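Local atomic coordinates of OBG-type G domain-containing protein (Pyrococcus horikoshii, PDB entry 2E87), a protein that is of unknown function but holds GDP and probably acts as a GTP-binding protein of the Obg type, related to NOG1. Residues A[6-11]-A[66-71]; A[41-46]-A[114-119]; A[73-78]-A[163-168]. All blocks are in the same frame, centred on the assembly; numbering follows the deposited sequence.

Contacts 1 and 2 both use helix 38-67 but lie far apart, with centres 37 Å from each other and nearest atoms about 24 Å apart. Contact 2 joins this helix to the end of helix 88-117, about 48 Å from the centre of the chain. Contact 1 lies where the helix runs out, and it touches contact 3 through Pro69 and Leu74; their centres are 18 Å apart. Along the chain, contact 1 closes before contact 3 opens, while contact 2 interleaves with both. The series thus runs from the distant end of the helical bundle to the loop before strand 169-173, where the chain enters the GDP-binding G domain.

Contact 1. Residues A[6-11]-A[66-71]; sequences ERMPTV and ERTPGL. With SO4 (sulfate ion), chain B.
Arg67, the residue most buried by this contact, lays its aliphatic stem across the path of Arg7. Its CB stands 3.6 Å from Arg7 O and 3.8 Å from Pro9 CD, and its CG lies over one face of the Arg7 guanidinium, 3.7 Å from NH2 and offset toward the rim. The two side chains cross at about a right angle. Arg7 is bent at chi2 (-108°) and chi3, which folds its guanidinium onto that stem, whereas Arg67 runs extended from CG to NE. The approach is therefore stem against flat group; with Arg7 NH1 4.1 Å from Arg67 NE, like charges sit close, and no hydrogen bond joins the segments. Met8, modelled as selenomethionine, meets Thr68 further along: Met8 CG is 3.4 Å from Thr68 OG1, and SE lies 3.9 Å from Thr68 CG2. With CG anti to the backbone N, chi1 -178° carries Met8 CG and SE obliquely across the Thr68 side chain. Thr68 OG1 is satisfied by a hydrogen bond to Val64 O, one turn back, so its touch on Met8 CG is van der Waals contact, not a hydrogen bond. Beyond Pro69, a sulfate probably from the crystallisation liquor lies near Leu71 N, but its placement is doubtful. Geometrically this is an N-terminal loop packed against the C-terminal end of helix 38-67, within the all-helical bundle of the NOG1 N-terminal domain.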
loop_
_atom_site.group_PDB
_atom_site.type_symbol
_atom_site.label_atom_id
_atom_site.label_comp_id
_atom_site.label_asym_id
_atom_site.label_seq_id
_atom_site.Cartn_x
_atom_site.Cartn_y
_atom_site.Cartn_z
ATOM N N GLU A 6 -0.255 7.297 5.532
ATOM C CA GLU A 6 0.336 8.150 6.557
ATOM C C GLU A 6 -0.700 9.086 7.163
ATOM O O GLU A 6 -0.583 9.487 8.314
ATOM C CB GLU A 6 1.500 8.957 5.978
ATOM C CG GLU A 6 1.087 10.174 5.175
ATOM C CD GLU A 6 1.497 11.467 5.853
ATOM O OE1 GLU A 6 2.714 11.656 6.076
ATOM O OE2 GLU A 6 0.610 12.292 6.167
ATOM N N ARG A 7 -1.723 9.414 6.386
ATOM C CA ARG A 7 -2.789 10.306 6.835
ATOM C C ARG A 7 -3.895 9.584 7.611
ATOM O O ARG A 7 -4.731 10.229 8.248
ATOM C CB ARG A 7 -3.422 11.015 5.630
ATOM C CG ARG A 7 -2.655 12.226 5.106
ATOM C CD ARG A 7 -3.397 13.517 5.454
ATOM N NE ARG A 7 -4.733 13.573 4.848
ATOM C CZ ARG A 7 -5.699 14.403 5.233
ATOM N NH1 ARG A 7 -5.491 15.259 6.230
ATOM N NH2 ARG A 7 -6.878 14.376 4.620
HETATM N N MSE A 8 -3.922 8.255 7.541
HETATM C CA MSE A 8 -4.955 7.508 8.253
HETATM C C MSE A 8 -4.787 7.725 9.765
HETATM O O MSE A 8 -3.774 7.370 10.363
HETATM C CB MSE A 8 -4.893 6.016 7.898
HETATM C CG MSE A 8 -5.975 5.177 8.574
HETATM SE SE MSE A 8 -5.909 3.273 8.137
HETATM C CE MSE A 8 -4.003 3.055 8.049
ATOM N N PRO A 9 -5.796 8.315 10.391
ATOM C CA PRO A 9 -5.829 8.618 11.819
ATOM C C PRO A 9 -5.984 7.408 12.725
ATOM O O PRO A 9 -6.418 6.332 12.308
ATOM C CB PRO A 9 -7.021 9.546 11.930
ATOM C CG PRO A 9 -7.986 8.901 10.971
ATOM C CD PRO A 9 -7.115 8.547 9.771
ATOM N N THR A 10 -5.607 7.587 13.979
ATOM C CA THR A 10 -5.754 6.524 14.941
ATOM C C THR A 10 -7.267 6.422 15.161
ATOM O O THR A 10 -7.952 7.432 15.326
ATOM C CB THR A 10 -5.019 6.880 16.241
ATOM O OG1 THR A 10 -3.605 6.801 16.016
ATOM C CG2 THR A 10 -5.407 5.930 17.357
ATOM N N VAL A 11 -7.784 5.204 15.117
ATOM C CA VAL A 11 -9.208 4.961 15.300
ATOM C C VAL A 11 -9.521 4.753 16.773
ATOM O O VAL A 11 -8.919 3.901 17.418
ATOM C CB VAL A 11 -9.652 3.699 14.540
ATOM C CG1 VAL A 11 -11.079 3.391 14.851
ATOM C CG2 VAL A 11 -9.471 3.895 13.053
ATOM N N GLU A 66 -12.818 9.610 5.589
ATOM C CA GLU A 66 -12.294 10.659 4.719
ATOM C C GLU A 66 -10.784 10.655 4.548
ATOM O O GLU A 66 -10.286 10.846 3.444
ATOM C CB GLU A 66 -12.757 12.043 5.208
ATOM C CG GLU A 66 -14.286 12.187 5.294
ATOM C CD GLU A 66 -14.753 13.540 5.836
ATOM O OE1 GLU A 66 -14.021 14.159 6.645
ATOM O OE2 GLU A 66 -15.871 13.968 5.467
ATOM N N ARG A 67 -10.052 10.412 5.626
ATOM C CA ARG A 67 -8.599 10.434 5.557
ATOM C C ARG A 67 -7.909 9.141 5.147
ATOM O O ARG A 67 -6.686 9.100 5.030
ATOM C CB ARG A 67 -8.029 10.906 6.888
ATOM C CG ARG A 67 -8.491 12.295 7.288
ATOM C CD ARG A 67 -7.727 12.750 8.508
ATOM N NE ARG A 67 -8.219 14.009 9.050
ATOM C CZ ARG A 67 -7.840 14.491 10.228
ATOM N NH1 ARG A 67 -6.974 13.810 10.968
ATOM N NH2 ARG A 67 -8.330 15.642 10.670
ATOM N N THR A 68 -8.676 8.082 4.945
ATOM C CA THR A 68 -8.082 6.825 4.533
ATOM C C THR A 68 -8.368 6.724 3.049
ATOM O O THR A 68 -9.504 6.851 2.625
ATOM C CB THR A 68 -8.718 5.621 5.265
ATOM O OG1 THR A 68 -8.761 5.888 6.671
ATOM C CG2 THR A 68 -7.906 4.361 5.020
ATOM N N PRO A 69 -7.335 6.505 2.235
ATOM C CA PRO A 69 -7.571 6.407 0.795
ATOM C C PRO A 69 -8.439 5.205 0.426
ATOM O O PRO A 69 -8.329 4.137 1.037
ATOM C CB PRO A 69 -6.163 6.272 0.242
ATOM C CG PRO A 69 -5.515 5.395 1.281
ATOM C CD PRO A 69 -5.959 6.090 2.565
ATOM N N GLY A 70 -9.321 5.386 -0.552
ATOM C CA GLY A 70 -10.126 4.265 -0.995
ATOM C C GLY A 70 -9.146 3.335 -1.693
ATOM O O GLY A 70 -8.319 3.787 -2.486
ATOM N N LEU A 71 -9.205 2.048 -1.398
ATOM C CA LEU A 71 -8.275 1.116 -2.011
ATOM C C LEU A 71 -8.293 1.165 -3.547
ATOM O O LEU A 71 -7.253 1.025 -4.182
ATOM C CB LEU A 71 -8.552 -0.310 -1.519
ATOM C CG LEU A 71 -8.563 -0.558 0.001
ATOM C CD1 LEU A 71 -8.642 -2.063 0.248
ATOM C CD2 LEU A 71 -7.313 -0.001 0.669
HETATM S S SO4 B . -12.668 2.200 -2.406
HETATM O O1 SO4 B . -12.066 3.496 -2.939
HETATM O O2 SO4 B . -12.076 1.797 -1.036
HETATM O O3 SO4 B . -14.164 2.503 -2.230
HETATM O O4 SO4 B . -12.353 1.081 -3.372
#

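Contact 2. Residues A[41-46]-A[114-119]; sequences KARLRE and ERIRYS
Arg43 reaches across to the end of helix 88-117, where its NH1 donates to Ser119 O at 2.6 Å. This hydrogen bond is short, but weak because the N-H...O angle is only 122°, although the oxygen lies at the guanidinium edge, near its plane. The stem is in contact too: Arg43 CD comes within 3.2 Å of Ile116 O, and CG packs 3.9 Å from Ile116 CG2 as the two side chains slide past each other in opposite directions. A bend at chi3 (65°), after an otherwise extended chain, turns the guanidinium toward Ser119 O, just past the helix end. Ile116 CG2 also makes van der Waals contact with Arg43 O at 3.8 Å and with Glu46 CB at 4.3 Å, where the closest CA atoms of the two segments, those of Arg43 and Ile116, are 6.7 Å apart. This is helix-to-helix packing at the far end of the bundle that forms the NOG1-type N-terminal domain. With Arg43 cut back to an alanine, Ser119 O is likely to lose this donor and the flank of Ile116 its cover. Farther out, Asn120 OD1 offers Arg43 NH1 a second, weak bond. The turn bearing Ser119 is steadied through its OG, which is hydrogen-bonded to Glu124 OE1 and accepts from Asp121 N. Glu46 directs its carboxylate away from Ile116, to salt bridges with Arg129 and Arg49, while Ile125 of helix 122-142 packs on both Arg43 and Glu46.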
loop_
_atom_site.group_PDB
_atom_site.type_symbol
_atom_site.label_atom_id
_atom_site.label_comp_id
_atom_site.label_asym_id
_atom_site.label_seq_id
_atom_site.Cartn_x
_atom_site.Cartn_y
_atom_site.Cartn_z
ATOM N N LYS A 41 -37.182 23.499 29.398
ATOM C CA LYS A 41 -35.738 23.620 29.606
ATOM C C LYS A 41 -35.036 22.272 29.638
ATOM O O LYS A 41 -33.965 22.114 29.060
ATOM C CB LYS A 41 -35.447 24.393 30.900
ATOM C CG LYS A 41 -35.752 25.883 30.791
ATOM C CD LYS A 41 -35.228 26.668 31.986
ATOM C CE LYS A 41 -35.435 28.164 31.777
ATOM N NZ LYS A 41 -35.144 28.975 32.995
ATOM N N ALA A 42 -35.634 21.309 30.326
ATOM C CA ALA A 42 -35.070 19.972 30.386
ATOM C C ALA A 42 -35.118 19.391 28.965
ATOM O O ALA A 42 -34.147 18.799 28.483
ATOM C CB ALA A 42 -35.878 19.109 31.345
ATOM N N ARG A 43 -36.250 19.598 28.297
ATOM C CA ARG A 43 -36.467 19.113 26.942
ATOM C C ARG A 43 -35.452 19.666 25.935
ATOM O O ARG A 43 -34.997 18.943 25.049
ATOM C CB ARG A 43 -37.903 19.438 26.503
ATOM C CG ARG A 43 -38.264 19.006 25.081
ATOM C CD ARG A 43 -39.775 19.059 24.832
ATOM N NE ARG A 43 -40.328 20.413 24.901
ATOM C CZ ARG A 43 -41.494 20.718 25.470
ATOM N NH1 ARG A 43 -42.244 19.770 26.027
ATOM N NH2 ARG A 43 -41.908 21.977 25.497
ATOM N N LEU A 44 -35.089 20.939 26.065
ATOM C CA LEU A 44 -34.115 21.534 25.151
ATOM C C LEU A 44 -32.710 21.074 25.503
ATOM O O LEU A 44 -31.805 21.138 24.680
ATOM C CB LEU A 44 -34.150 23.063 25.214
ATOM C CG LEU A 44 -35.462 23.777 24.885
ATOM C CD1 LEU A 44 -35.256 25.281 25.007
ATOM C CD2 LEU A 44 -35.912 23.411 23.482
ATOM N N ARG A 45 -32.519 20.641 26.738
ATOM C CA ARG A 45 -31.209 20.177 27.157
ATOM C C ARG A 45 -31.003 18.772 26.624
ATOM O O ARG A 45 -29.942 18.450 26.092
ATOM C CB ARG A 45 -31.081 20.161 28.692
ATOM C CG ARG A 45 -30.550 21.444 29.282
ATOM C CD ARG A 45 -29.880 21.229 30.632
ATOM N NE ARG A 45 -29.454 22.500 31.214
ATOM C CZ ARG A 45 -30.251 23.301 31.918
ATOM N NH1 ARG A 45 -31.514 22.956 32.139
ATOM N NH2 ARG A 45 -29.791 24.453 32.387
ATOM N N GLU A 46 -32.034 17.946 26.787
ATOM C CA GLU A 46 -31.999 16.570 26.340
ATOM C C GLU A 46 -31.813 16.530 24.828
ATOM O O GLU A 46 -31.091 15.681 24.312
ATOM C CB GLU A 46 -33.281 15.870 26.771
ATOM C CG GLU A 46 -33.442 15.845 28.284
ATOM C CD GLU A 46 -32.438 14.933 28.974
ATOM O OE1 GLU A 46 -31.312 14.785 28.473
ATOM O OE2 GLU A 46 -32.766 14.375 30.039
ATOM N N GLU A 114 -37.044 14.229 17.441
ATOM C CA GLU A 114 -38.467 14.422 17.171
ATOM C C GLU A 114 -39.326 13.963 18.341
ATOM O O GLU A 114 -40.176 14.711 18.807
ATOM C CB GLU A 114 -38.902 13.671 15.904
ATOM C CG GLU A 114 -40.340 13.978 15.456
ATOM C CD GLU A 114 -41.347 12.872 15.786
ATOM O OE1 GLU A 114 -41.187 12.176 16.814
ATOM O OE2 GLU A 114 -42.320 12.709 15.016
ATOM N N ARG A 115 -39.115 12.737 18.811
ATOM C CA ARG A 115 -39.892 12.220 19.934
ATOM C C ARG A 115 -39.809 13.122 21.147
ATOM O O ARG A 115 -40.821 13.383 21.792
ATOM C CB ARG A 115 -39.427 10.824 20.361
ATOM C CG ARG A 115 -40.355 9.707 19.954
ATOM C CD ARG A 115 -40.132 9.405 18.502
ATOM N NE ARG A 115 -41.132 8.516 17.920
ATOM C CZ ARG A 115 -40.992 7.966 16.721
ATOM N NH1 ARG A 115 -39.904 8.230 16.028
ATOM N NH2 ARG A 115 -41.918 7.164 16.219
ATOM N N ILE A 116 -38.599 13.575 21.466
ATOM C CA ILE A 116 -38.385 14.434 22.623
ATOM C C ILE A 116 -39.006 15.805 22.380
ATOM O O ILE A 116 -39.778 16.293 23.196
ATOM C CB ILE A 116 -36.867 14.586 22.937
ATOM C CG1 ILE A 116 -36.297 13.233 23.371
ATOM C CG2 ILE A 116 -36.644 15.623 24.052
ATOM C CD1 ILE A 116 -34.781 13.166 23.334
ATOM N N ARG A 117 -38.664 16.417 21.254
ATOM C CA ARG A 117 -39.191 17.724 20.907
ATOM C C ARG A 117 -40.708 17.727 21.000
ATOM O O ARG A 117 -41.316 18.717 21.401
ATOM C CB ARG A 117 -38.790 18.097 19.477
ATOM C CG ARG A 117 -39.484 19.347 18.958
ATOM C CD ARG A 117 -39.504 19.400 17.438
ATOM N NE ARG A 117 -40.211 20.581 16.945
ATOM C CZ ARG A 117 -40.541 20.779 15.673
ATOM N NH1 ARG A 117 -40.229 19.871 14.755
ATOM N NH2 ARG A 117 -41.178 21.888 15.317
ATOM N N TYR A 118 -41.309 16.596 20.658
ATOM C CA TYR A 118 -42.756 16.469 20.632
ATOM C C TYR A 118 -43.420 15.929 21.914
ATOM O O TYR A 118 -44.627 15.680 21.945
ATOM C CB TYR A 118 -43.116 15.604 19.416
ATOM C CG TYR A 118 -44.532 15.743 18.962
ATOM C CD1 TYR A 118 -44.981 16.929 18.379
ATOM C CD2 TYR A 118 -45.453 14.715 19.182
ATOM C CE1 TYR A 118 -46.326 17.094 18.033
ATOM C CE2 TYR A 118 -46.800 14.866 18.845
ATOM C CZ TYR A 118 -47.230 16.056 18.275
ATOM O OH TYR A 118 -48.565 16.217 17.980
ATOM N N SER A 119 -42.646 15.771 22.981
ATOM C CA SER A 119 -43.184 15.241 24.238
ATOM C C SER A 119 -43.438 16.306 25.308
ATOM O O SER A 119 -42.945 17.432 25.206
ATOM C CB SER A 119 -42.229 14.191 24.804
ATOM O OG SER A 119 -42.764 13.589 25.964
#

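Contact 3. Residues A[73-78]-A[163-168]; sequences TLPKFY and VDLEIP. With SO4 (sulfate ion), chain D.
Leu165, with CG anti to its carbonyl carbon (chi1 -57°) and an extended chi2, sends its two methyls among Pro75, Phe77 and Tyr78. Phe77 takes the other course: its CG is anti to the backbone N (chi1 171°), which swings the ring toward the loop. Phe77 CD2 then lies 3.8 Å from Leu165 CD2, and CE2 lies 4.1 Å from Val163 CG2, each pair of side chains crossing at about a right angle. Leu165 CD1 touches the Pro75 ring, 3.8 Å from CG. The same methyl adjoins the Tyr78 ring obliquely, but the modelled separation there is too short to be trusted. One face of the Tyr78 ring is met by Phe77 CD2, 4.0 Å above its plane and offset toward the rim, so the two neighbouring aromatics are in contact. The cluster joins the start of helix 76-86, with Pro75 at the N-cap, to the linker leading from the helical domain into strand 169-173 of the G domain. Within this linker Asp164 OD1 accepts from Glu166 N at 2.9 Å, nearly along the C-O axis, an Asx turn, and also from Ile167 N at 3.2 Å, from above the carboxylate plane, completing an Asx motif. At the helix start, Lys76 N is bonded to a sulfate oxygen, though the modelled length is doubtfully short. The Tyr78 hydroxyl has its polar partner in Pro161 O, just before Val163. Farther along the linker, Glu166 forms a salt bridge with Arg348 of helix 323-350, and Pro168 pairs through its backbone with Gln217 of strand 214-220.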
loop_
_atom_site.group_PDB
_atom_site.type_symbol
_atom_site.label_atom_id
_atom_site.label_comp_id
_atom_site.label_asym_id
_atom_site.label_seq_id
_atom_site.Cartn_x
_atom_site.Cartn_y
_atom_site.Cartn_z
ATOM N N THR A 73 -8.505 3.611 -5.405
ATOM C CA THR A 73 -7.760 4.782 -5.867
ATOM C C THR A 73 -6.243 4.558 -5.807
ATOM O O THR A 73 -5.464 5.406 -6.233
ATOM C CB THR A 73 -8.071 6.031 -5.010
ATOM O OG1 THR A 73 -7.420 5.918 -3.735
ATOM C CG2 THR A 73 -9.578 6.177 -4.804
ATOM N N LEU A 74 -5.823 3.417 -5.280
ATOM C CA LEU A 74 -4.405 3.128 -5.166
ATOM C C LEU A 74 -3.828 2.432 -6.376
ATOM O O LEU A 74 -4.536 1.768 -7.127
ATOM C CB LEU A 74 -4.145 2.255 -3.931
ATOM C CG LEU A 74 -4.469 2.904 -2.580
ATOM C CD1 LEU A 74 -4.026 2.021 -1.446
ATOM C CD2 LEU A 74 -3.773 4.241 -2.486
ATOM N N PRO A 75 -2.527 2.606 -6.610
ATOM C CA PRO A 75 -1.931 1.921 -7.759
ATOM C C PRO A 75 -2.079 0.409 -7.477
ATOM O O PRO A 75 -2.052 -0.008 -6.316
ATOM C CB PRO A 75 -0.480 2.385 -7.708
ATOM C CG PRO A 75 -0.600 3.778 -7.170
ATOM C CD PRO A 75 -1.615 3.624 -6.060
ATOM N N LYS A 76 -2.249 -0.395 -8.521
ATOM C CA LYS A 76 -2.416 -1.842 -8.387
ATOM C C LYS A 76 -1.402 -2.505 -7.480
ATOM O O LYS A 76 -1.735 -3.427 -6.748
ATOM C CB LYS A 76 -2.379 -2.523 -9.753
ATOM C CG LYS A 76 -3.592 -2.218 -10.606
ATOM C CD LYS A 76 -3.658 -3.099 -11.849
ATOM C CE LYS A 76 -4.914 -2.814 -12.673
ATOM N NZ LYS A 76 -5.122 -3.831 -13.756
ATOM N N PHE A 77 -0.164 -2.035 -7.536
ATOM C CA PHE A 77 0.900 -2.585 -6.712
ATOM C C PHE A 77 0.554 -2.472 -5.231
ATOM O O PHE A 77 0.695 -3.441 -4.490
ATOM C CB PHE A 77 2.223 -1.869 -7.020
ATOM C CG PHE A 77 3.342 -2.218 -6.083
ATOM C CD1 PHE A 77 3.934 -3.480 -6.116
ATOM C CD2 PHE A 77 3.795 -1.281 -5.149
ATOM C CE1 PHE A 77 4.963 -3.809 -5.235
ATOM C CE2 PHE A 77 4.826 -1.600 -4.261
ATOM C CZ PHE A 77 5.413 -2.875 -4.307
ATOM N N TYR A 78 0.104 -1.293 -4.801
ATOM C CA TYR A 78 -0.269 -1.104 -3.400
ATOM C C TYR A 78 -1.563 -1.858 -3.067
ATOM O O TYR A 78 -1.734 -2.354 -1.953
ATOM C CB TYR A 78 -0.415 0.378 -3.058
ATOM C CG TYR A 78 0.899 1.060 -2.732
ATOM C CD1 TYR A 78 1.878 0.397 -2.006
ATOM C CD2 TYR A 78 1.154 2.370 -3.124
ATOM C CE1 TYR A 78 3.067 0.995 -1.677
ATOM C CE2 TYR A 78 2.366 2.993 -2.792
ATOM C CZ TYR A 78 3.314 2.289 -2.065
ATOM O OH TYR A 78 4.507 2.863 -1.705
ATOM N N VAL A 163 8.386 3.216 -2.443
ATOM C CA VAL A 163 9.007 3.279 -3.768
ATOM C C VAL A 163 8.209 4.142 -4.735
ATOM O O VAL A 163 7.029 4.423 -4.511
ATOM C CB VAL A 163 9.156 1.878 -4.389
ATOM C CG1 VAL A 163 10.163 1.090 -3.623
ATOM C CG2 VAL A 163 7.834 1.165 -4.374
ATOM N N ASP A 164 8.861 4.559 -5.815
ATOM C CA ASP A 164 8.217 5.401 -6.812
ATOM C C ASP A 164 7.321 4.542 -7.673
ATOM O O ASP A 164 7.764 3.546 -8.245
ATOM C CB ASP A 164 9.266 6.101 -7.691
ATOM C CG ASP A 164 8.683 7.278 -8.468
ATOM O OD1 ASP A 164 7.713 7.064 -9.229
ATOM O OD2 ASP A 164 9.193 8.414 -8.318
ATOM N N LEU A 165 6.062 4.936 -7.787
ATOM C CA LEU A 165 5.129 4.159 -8.574
ATOM C C LEU A 165 4.779 4.708 -9.948
ATOM O O LEU A 165 3.965 4.117 -10.652
ATOM C CB LEU A 165 3.855 3.929 -7.773
ATOM C CG LEU A 165 4.115 3.236 -6.439
ATOM C CD1 LEU A 165 2.790 2.863 -5.834
ATOM C CD2 LEU A 165 4.956 1.989 -6.635
ATOM N N GLU A 166 5.387 5.822 -10.343
ATOM C CA GLU A 166 5.096 6.377 -11.661
ATOM C C GLU A 166 6.193 6.097 -12.668
ATOM O O GLU A 166 5.929 5.619 -13.764
ATOM C CB GLU A 166 4.907 7.895 -11.617
ATOM C CG GLU A 166 3.663 8.394 -10.928
ATOM C CD GLU A 166 3.366 9.841 -11.295
ATOM O OE1 GLU A 166 4.279 10.696 -11.190
ATOM O OE2 GLU A 166 2.217 10.119 -11.698
ATOM N N ILE A 167 7.426 6.410 -12.302
ATOM C CA ILE A 167 8.535 6.231 -13.228
ATOM C C ILE A 167 8.873 4.778 -13.570
ATOM O O ILE A 167 8.659 3.859 -12.766
ATOM C CB ILE A 167 9.786 6.941 -12.699
ATOM C CG1 ILE A 167 10.338 6.207 -11.482
ATOM C CG2 ILE A 167 9.433 8.381 -12.332
ATOM C CD1 ILE A 167 11.712 6.680 -11.082
ATOM N N PRO A 168 9.433 4.555 -14.769
ATOM C CA PRO A 168 9.783 3.186 -15.179
ATOM C C PRO A 168 10.684 2.522 -14.141
ATOM O O PRO A 168 11.620 3.135 -13.626
ATOM C CB PRO A 168 10.502 3.385 -16.519
ATOM C CG PRO A 168 10.053 4.782 -16.983
ATOM C CD PRO A 168 10.021 5.547 -15.685
HETATM S S SO4 D . -1.507 1.405 -11.780
HETATM O O1 SO4 D . -0.101 1.991 -11.532
HETATM O O2 SO4 D . -1.843 0.251 -10.862
HETATM O O3 SO4 D . -2.521 2.528 -11.563
HETATM O O4 SO4 D . -1.603 0.835 -13.204
#